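Local coordinates for acetyltransferase, GNAT family (Streptococcus agalactiae 2603V/R, PDB 2PC1), which probably transfers an acyl group, most likely acetyl from acetyl-CoA as in other GNAT-family enzymes, to an acceptor that is not identified, at residues Val154-Gln157 and His158-Lys162. Numbering follows the deposited sequence.
With SO4 (sulfate ion), chain C.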
loop_
_atom_site.group_PDB
_atom_site.type_symbol
_atom_site.label_atom_id
_atom_site.label_comp_id
_atom_site.label_asym_id
_atom_site.label_seq_id
_atom_site.Cartn_x
_atom_site.Cartn_y
_atom_site.Cartn_z
ATOM N N VAL A 154 -12.628 -3.181 -3.206
ATOM C CA VAL A 154 -13.273 -1.960 -3.660
ATOM C C VAL A 154 -12.849 -0.813 -2.769
ATOM O O VAL A 154 -12.738 0.325 -3.247
ATOM C CB VAL A 154 -14.814 -2.131 -3.726
ATOM C CG1 VAL A 154 -15.507 -0.777 -3.955
ATOM C CG2 VAL A 154 -15.150 -3.086 -4.833
ATOM N N THR A 155 -12.569 -1.077 -1.496
ATOM C CA THR A 155 -12.133 -0.027 -0.607
ATOM C C THR A 155 -10.813 0.577 -1.104
ATOM O O THR A 155 -10.648 1.791 -1.154
ATOM C CB THR A 155 -11.987 -0.562 0.810
ATOM O OG1 THR A 155 -13.282 -1.030 1.247
ATOM C CG2 THR A 155 -11.443 0.511 1.770
HETATM N N MSE A 156 -9.856 -0.277 -1.473
HETATM C CA MSE A 156 -8.602 0.203 -1.992
HETATM C C MSE A 156 -8.767 0.858 -3.351
HETATM O O MSE A 156 -8.134 1.881 -3.622
HETATM C CB MSE A 156 -7.570 -0.914 -2.089
HETATM C CG MSE A 156 -6.179 -0.444 -2.448
HETATM SE SE MSE A 156 -5.435 0.856 -1.231
HETATM C CE MSE A 156 -5.807 0.004 0.491
ATOM N N GLN A 157 -9.624 0.312 -4.201
ATOM C CA GLN A 157 -9.898 0.967 -5.497
ATOM C C GLN A 157 -10.387 2.383 -5.237
ATOM O O GLN A 157 -10.011 3.333 -5.928
ATOM C CB GLN A 157 -10.924 0.186 -6.262
ATOM C CG GLN A 157 -10.390 -1.178 -6.700
ATOM C CD GLN A 157 -11.455 -2.124 -7.124
ATOM O OE1 GLN A 157 -12.433 -1.715 -7.701
ATOM N NE2 GLN A 157 -11.256 -3.424 -6.847
ATOM N N HIS A 158 -11.267 2.521 -4.269
ATOM C CA HIS A 158 -11.849 3.812 -3.981
ATOM C C HIS A 158 -10.789 4.802 -3.508
ATOM O O HIS A 158 -10.703 5.936 -3.979
ATOM C CB HIS A 158 -12.947 3.661 -2.930
ATOM C CG HIS A 158 -13.606 4.956 -2.605
ATOM N ND1 HIS A 158 -14.575 5.511 -3.402
ATOM C CD2 HIS A 158 -13.377 5.849 -1.613
ATOM C CE1 HIS A 158 -14.935 6.680 -2.907
ATOM N NE2 HIS A 158 -14.226 6.904 -1.811
ATOM N N ILE A 159 -9.971 4.351 -2.571
ATOM C CA ILE A 159 -8.890 5.184 -2.047
ATOM C C ILE A 159 -7.955 5.647 -3.177
ATOM O O ILE A 159 -7.600 6.819 -3.263
ATOM C CB ILE A 159 -8.122 4.453 -0.948
ATOM C CG1 ILE A 159 -8.994 4.274 0.303
ATOM C CG2 ILE A 159 -6.844 5.194 -0.613
ATOM C CD1 ILE A 159 -8.479 3.210 1.242
ATOM N N LEU A 160 -7.575 4.722 -4.051
ATOM C CA LEU A 160 -6.672 5.075 -5.147
ATOM C C LEU A 160 -7.304 6.090 -6.080
ATOM O O LEU A 160 -6.662 7.052 -6.489
ATOM C CB LEU A 160 -6.213 3.815 -5.866
ATOM C CG LEU A 160 -5.339 2.863 -5.018
ATOM C CD1 LEU A 160 -5.103 1.582 -5.775
ATOM C CD2 LEU A 160 -4.014 3.518 -4.626
ATOM N N ASN A 161 -8.585 5.914 -6.364
ATOM C CA ASN A 161 -9.345 6.852 -7.209
ATOM C C ASN A 161 -9.340 8.232 -6.546
ATOM O O ASN A 161 -9.066 9.255 -7.208
ATOM C CB ASN A 161 -10.763 6.293 -7.396
ATOM C CG ASN A 161 -11.645 7.178 -8.199
ATOM O OD1 ASN A 161 -12.097 8.199 -7.706
ATOM N ND2 ASN A 161 -11.972 6.750 -9.419
ATOM N N LYS A 162 -9.599 8.277 -5.242
ATOM C CA LYS A 162 -9.666 9.557 -4.519
ATOM C C LYS A 162 -8.336 10.282 -4.533
ATOM O O LYS A 162 -8.298 11.529 -4.552
ATOM C CB LYS A 162 -10.108 9.337 -3.069
ATOM C CG LYS A 162 -11.583 9.065 -2.892
ATOM C CD LYS A 162 -12.444 10.306 -3.073
ATOM C CE LYS A 162 -12.214 11.343 -1.964
ATOM N NZ LYS A 162 -12.286 10.832 -0.555
HETATM S S SO4 C . -14.535 8.584 1.169
HETATM O O1 SO4 C . -15.899 8.538 1.702
HETATM O O2 SO4 C . -14.505 9.166 -0.163
HETATM O O3 SO4 C . -13.676 9.357 2.083
HETATM O O4 SO4 C . -14.048 7.195 1.103
#
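Four main-chain hydrogen bonds join Val-154-Gln-157 to His-158-Lys-162. The N of His-158 donates to the O of Val-154 at 2.8 Å. Ile-159, Leu-160 and Asn-161 bond in the same way to Thr-155, Met-156 and Gln-157. The straightest of the four runs from Leu-160 N to Met-156 O, 2.9 Å long with an angle of 167° at the hydrogen.

His-158 and Lys-162, one turn apart, both bind a sulfate ion, probably from the crystallisation liquor. His-158 NE2 gives its hydrogen to sulfate O2 at 2.8 Å, almost in line, and O2 lies in the plane of the ring at its edge. Lys-162 NZ reaches the same oxygen, also at 2.8 Å. The lysine chain bends at chi2, chi3 and chi4 and so wraps round sulfate O2, with Lys-162 CE passing it at 3.6 Å. Lys-162 NZ also makes a weak bond to Gln-130 OE1.

The i to i+4 pattern is that of an alpha helix, here helix 154-162, which packs on the mixed sheet of the GNAT fold next to strands 144-149 and 177-183. Asn-153 OD1 accepts from the N of Met-156 at its start. Gln-157 NE2 bonds to His-150 O.

Apolar side chains one turn apart also touch. Met-156 is a selenomethionine, and in one of its two conformers its CG, anti to the backbone N (chi1 -172°), meets Leu-160 CD1 at 4.0 Å. Thr-155 and Ile-159 lie side by side, with Thr-155 CG2 4.0 Å from Ile-159 CD1. Beyond them, buried Ile-159 touches Ala-129 and Leu-133 of helix 127-139, while Leu-160, also buried, rests on Cys-147 and Tyr-180.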